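Local coordinates for ribokinase (PDB 1VM7), which probably phosphorylates D-ribose at its O-5 hydroxyl with ATP and magnesium, yielding D-ribose 5-phosphate, at residues L187-E191 with K192-A196; E204-T207 with V208-A212. One frame throughout, in Å; residues are numbered along the deposited sequence.

Contact 1: L187-E191 with K192-A196; sequences LTPNE and KEIEA
Asn190 and Glu193 close a capping box at the start of helix 191-202, a textbook case of side chains replacing the hydrogen-bond partners that a first helical turn lacks. Asn190 is the N-cap: its OD1 receives the N-H of Glu193 at 2.7 Å, the donor lying nearly in line with the amide C=O. The return bond runs from Asn190 N to Glu193 OE1 (2.9 Å, N-H...acceptor angle 169°) and meets the carboxylate from above its plane. Asn190 CG sits between its own backbone N and carbonyl carbon (chi1 68°), which swings the amide back over the opening turn. There it stacks on the Glu193 carboxylate, the two planes 20° apart. Were Glu193 replaced by an alanine, the N-H of Asn190 would probably lose this acceptor and the amide the flat group it lies against.

The buried side adds apolar packing to the box. Pro189 CG presses on Ile194 CB at 3.8 Å, and both residues are buried, with Val223 and Val225 of strand 222-226 behind them. On the solvent side the packing is looser: Glu191 reaches outward with an extended chain, and its OE2 stays 4.9 Å from Glu195 OE2, like charges whose oxygens are not in contact. Asn190 is also predicted to bind ATP; the two bonds of the box hold its backbone N and side-chain OD1 at the end of the short loop between strand 186-187 and the helix. Along the backbone, Ile194 N donates to Asn190 O at 2.9 Å. The next bond, from Glu195 N to Glu191 O, is longer, at 3.3 Å.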
loop_
_atom_site.group_PDB
_atom_site.type_symbol
_atom_site.label_atom_id
_atom_site.label_comp_id
_atom_site.label_asym_id
_atom_site.label_seq_id
_atom_site.Cartn_x
_atom_site.Cartn_y
_atom_site.Cartn_z
ATOM N N LEU A 187 16.773 -10.266 -27.514
ATOM C CA LEU A 187 16.708 -10.590 -26.095
ATOM C C LEU A 187 17.558 -9.555 -25.375
ATOM O O LEU A 187 18.708 -9.337 -25.738
ATOM C CB LEU A 187 17.264 -11.998 -25.840
ATOM C CG LEU A 187 17.168 -12.528 -24.403
ATOM C CD1 LEU A 187 15.750 -12.871 -24.078
ATOM C CD2 LEU A 187 18.067 -13.729 -24.190
ATOM N N THR A 188 17.007 -8.918 -24.353
ATOM C CA THR A 188 17.662 -7.732 -23.763
ATOM C C THR A 188 17.871 -7.888 -22.257
ATOM O O THR A 188 17.306 -7.151 -21.480
ATOM C CB THR A 188 16.840 -6.442 -24.036
ATOM O OG1 THR A 188 15.595 -6.493 -23.325
ATOM C CG2 THR A 188 16.551 -6.278 -25.535
ATOM N N PRO A 189 18.667 -8.873 -21.834
ATOM C CA PRO A 189 18.860 -9.045 -20.404
ATOM C C PRO A 189 19.833 -8.015 -19.863
ATOM O O PRO A 189 20.695 -7.573 -20.590
ATOM C CB PRO A 189 19.496 -10.442 -20.313
ATOM C CG PRO A 189 20.301 -10.512 -21.566
ATOM C CD PRO A 189 19.471 -9.835 -22.610
ATOM N N ASN A 190 19.679 -7.632 -18.603
ATOM C CA ASN A 190 20.745 -6.931 -17.900
ATOM C C ASN A 190 21.722 -7.975 -17.369
ATOM O O ASN A 190 21.569 -9.167 -17.635
ATOM C CB ASN A 190 20.192 -6.037 -16.778
ATOM C CG ASN A 190 19.570 -6.817 -15.617
ATOM O OD1 ASN A 190 19.942 -7.959 -15.329
ATOM N ND2 ASN A 190 18.605 -6.181 -14.936
ATOM N N GLU A 191 22.732 -7.539 -16.621
ATOM C CA GLU A 191 23.829 -8.428 -16.263
ATOM C C GLU A 191 23.412 -9.519 -15.275
ATOM O O GLU A 191 23.798 -10.684 -15.413
ATOM C CB GLU A 191 25.005 -7.629 -15.726
ATOM C CG GLU A 191 26.217 -8.499 -15.471
ATOM C CD GLU A 191 27.512 -7.739 -15.535
ATOM O OE1 GLU A 191 27.481 -6.487 -15.463
ATOM O OE2 GLU A 191 28.547 -8.410 -15.678
ATOM N N LYS A 192 22.597 -9.150 -14.296
ATOM C CA LYS A 192 22.058 -10.131 -13.345
ATOM C C LYS A 192 21.130 -11.113 -14.054
ATOM O O LYS A 192 21.146 -12.300 -13.765
ATOM C CB LYS A 192 21.304 -9.461 -12.186
ATOM C CG LYS A 192 22.253 -8.729 -11.209
ATOM C CD LYS A 192 21.856 -8.885 -9.734
ATOM C CE LYS A 192 22.949 -8.327 -8.809
ATOM N NZ LYS A 192 23.089 -9.140 -7.543
ATOM N N GLU A 193 20.317 -10.619 -14.981
ATOM C CA GLU A 193 19.442 -11.494 -15.729
ATOM C C GLU A 193 20.169 -12.493 -16.619
ATOM O O GLU A 193 19.835 -13.676 -16.623
ATOM C CB GLU A 193 18.454 -10.703 -16.532
ATOM C CG GLU A 193 17.455 -9.983 -15.622
ATOM C CD GLU A 193 16.754 -8.844 -16.310
ATOM O OE1 GLU A 193 17.137 -8.507 -17.438
ATOM O OE2 GLU A 193 15.818 -8.288 -15.702
ATOM N N ILE A 194 21.175 -12.045 -17.360
ATOM C CA ILE A 194 21.835 -12.956 -18.261
ATOM C C ILE A 194 22.527 -14.085 -17.455
ATOM O O ILE A 194 22.584 -15.232 -17.912
ATOM C CB ILE A 194 22.767 -12.262 -19.288
ATOM C CG1 ILE A 194 22.984 -13.216 -20.481
ATOM C CG2 ILE A 194 24.084 -11.852 -18.658
ATOM C CD1 ILE A 194 23.672 -12.621 -21.705
ATOM N N GLU A 195 23.000 -13.749 -16.252
ATOM C CA GLU A 195 23.586 -14.703 -15.336
ATOM C C GLU A 195 22.580 -15.773 -14.947
ATOM O O GLU A 195 22.853 -16.989 -15.077
ATOM C CB GLU A 195 24.083 -14.010 -14.066
ATOM C CG GLU A 195 25.474 -13.420 -14.196
ATOM C CD GLU A 195 25.976 -12.733 -12.916
ATOM O OE1 GLU A 195 26.468 -13.459 -12.000
ATOM O OE2 GLU A 195 25.902 -11.474 -12.853
ATOM N N ALA A 196 21.445 -15.321 -14.422
ATOM C CA ALA A 196 20.394 -16.219 -14.001
ATOM C C ALA A 196 19.952 -17.102 -15.184
ATOM O O ALA A 196 19.878 -18.330 -15.080
ATOM C CB ALA A 196 19.240 -15.464 -13.464
#

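Contact 2: E204-T207 with V208-A212; sequences EFLT and VEKAA
Phe205 and Val208 lie side by side and point the same way, the ring presenting its edge to the CG2 methyl. Val208 CG2 lies in the ring plane, 3.8 Å from Phe205 CZ. One face of the same ring looks onto the backbone, with Thr207 N 4.2 Å above the plane and over its centre. Having CG anti to the backbone N (chi1 176°) carries the Phe205 ring along the chain to the first residue of the helix.

A second parallel pair, more exposed, is formed by Leu206 and Lys210: Leu206 CD1 rests 3.9 Å from Lys210 CG, so the leucine touches the aliphatic part of the lysine. The lysine chain then bends at chi2 and chi3, and its NZ forms a salt bridge with Glu213, one turn further on.

Between these pairs stands Thr207, the N-cap of helix 208-217. Its OG1 accepts the N-H of Lys210 at 2.9 Å with an angle of 162°, in the classic manner by which a hydroxyl before a helix satisfies a first-turn amide. That oxygen is placed between the threonine's backbone N and carbonyl carbon (chi1 75°), which sets it within bonding distance of that N-H. The main chain continues the hold, since Ala211 N donates to Thr207 O at 3.2 Å. Beneath the cap, Val208 and Ala211 are buried against helix 191-202, and Val208 also touches Val225 and Leu233 of the sheet. Ala211 CB approaches Thr207 O to 3.5 Å.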
loop_
_atom_site.group_PDB
_atom_site.type_symbol
_atom_site.label_atom_id
_atom_site.label_comp_id
_atom_site.label_asym_id
_atom_site.label_seq_id
_atom_site.Cartn_x
_atom_site.Cartn_y
_atom_site.Cartn_z
ATOM N N GLU A 204 25.349 -23.220 -16.408
ATOM C CA GLU A 204 26.511 -22.508 -15.896
ATOM C C GLU A 204 26.435 -21.083 -16.374
ATOM O O GLU A 204 25.602 -20.750 -17.219
ATOM C CB GLU A 204 27.853 -23.159 -16.322
ATOM C CG GLU A 204 28.029 -23.431 -17.817
ATOM C CD GLU A 204 29.462 -23.831 -18.217
ATOM O OE1 GLU A 204 30.270 -24.322 -17.385
ATOM O OE2 GLU A 204 29.775 -23.653 -19.417
ATOM N N PHE A 205 27.266 -20.239 -15.779
ATOM C CA PHE A 205 27.518 -18.908 -16.281
ATOM C C PHE A 205 29.021 -18.759 -16.354
ATOM O O PHE A 205 29.699 -18.778 -15.331
ATOM C CB PHE A 205 26.947 -17.857 -15.357
ATOM C CG PHE A 205 27.277 -16.468 -15.787
ATOM C CD1 PHE A 205 26.718 -15.943 -16.947
ATOM C CD2 PHE A 205 28.174 -15.695 -15.059
ATOM C CE1 PHE A 205 27.014 -14.679 -17.352
ATOM C CE2 PHE A 205 28.469 -14.407 -15.469
ATOM C CZ PHE A 205 27.888 -13.903 -16.613
ATOM N N LEU A 206 29.537 -18.641 -17.566
ATOM C CA LEU A 206 30.939 -18.327 -17.776
ATOM C C LEU A 206 31.100 -16.818 -17.879
ATOM O O LEU A 206 31.624 -16.173 -16.971
ATOM C CB LEU A 206 31.457 -18.992 -19.057
ATOM C CG LEU A 206 31.461 -20.520 -19.110
ATOM C CD1 LEU A 206 31.984 -20.989 -20.475
ATOM C CD2 LEU A 206 32.281 -21.133 -17.959
ATOM N N THR A 207 30.605 -16.270 -18.982
ATOM C CA THR A 207 30.731 -14.866 -19.288
ATOM C C THR A 207 29.467 -14.426 -19.944
ATOM O O THR A 207 28.638 -15.243 -20.367
ATOM C CB THR A 207 31.880 -14.599 -20.295
ATOM O OG1 THR A 207 31.475 -14.995 -21.611
ATOM C CG2 THR A 207 33.126 -15.344 -19.911
ATOM N N VAL A 208 29.335 -13.115 -20.040
ATOM C CA VAL A 208 28.212 -12.504 -20.666
ATOM C C VAL A 208 28.202 -12.788 -22.176
ATOM O O VAL A 208 27.152 -13.090 -22.745
ATOM C CB VAL A 208 28.236 -11.027 -20.345
ATOM C CG1 VAL A 208 27.396 -10.264 -21.317
ATOM C CG2 VAL A 208 27.768 -10.816 -18.904
ATOM N N GLU A 209 29.363 -12.693 -22.807
ATOM C CA GLU A 209 29.492 -12.938 -24.238
ATOM C C GLU A 209 29.150 -14.385 -24.597
ATOM O O GLU A 209 28.484 -14.640 -25.604
ATOM C CB GLU A 209 30.923 -12.632 -24.704
ATOM C CG GLU A 209 31.374 -11.175 -24.442
ATOM C CD GLU A 209 32.160 -11.026 -23.147
ATOM O OE1 GLU A 209 31.567 -11.210 -22.058
ATOM O OE2 GLU A 209 33.385 -10.762 -23.233
ATOM N N LYS A 210 29.615 -15.328 -23.773
ATOM C CA LYS A 210 29.373 -16.751 -24.024
ATOM C C LYS A 210 27.915 -17.121 -23.876
ATOM O O LYS A 210 27.434 -17.981 -24.603
ATOM C CB LYS A 210 30.223 -17.630 -23.103
ATOM C CG LYS A 210 30.221 -19.106 -23.446
ATOM C CD LYS A 210 31.264 -19.442 -24.532
ATOM C CE LYS A 210 30.668 -19.250 -25.931
ATOM N NZ LYS A 210 31.679 -19.747 -26.879
ATOM N N ALA A 211 27.231 -16.491 -22.919
ATOM C CA ALA A 211 25.810 -16.733 -22.684
ATOM C C ALA A 211 24.985 -16.196 -23.861
ATOM O O ALA A 211 24.057 -16.860 -24.366
ATOM C CB ALA A 211 25.353 -16.047 -21.405
ATOM N N ALA A 212 25.309 -14.963 -24.266
ATOM C CA ALA A 212 24.634 -14.329 -25.368
ATOM C C ALA A 212 24.750 -15.210 -26.600
ATOM O O ALA A 212 23.756 -15.377 -27.328
ATOM C CB ALA A 212 25.201 -12.971 -25.633
#

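How the contacts relate
Both contacts open a helix, and the two helices, 191-202 and 208-217, follow each other in the chain. Contact 1 lies nearer the chain's centre, about 13 Å between centres against about 22 Å for contact 2; both are partly buried, each with an apolar inner side and a more exposed outer one. Contact 1 contains Asn190 of the predicted ATP site, whereas contact 2 borders it through Val208, near Leu227. Their chemistry differs: a reciprocal amide-carboxylate cap in the first, a single hydroxyl cap in the second. Ile194 joins them, its CG1 3.8 Å from Ala211 CB, while nearer the surface Glu195 CG packs 3.4 Å from Phe205 CE2.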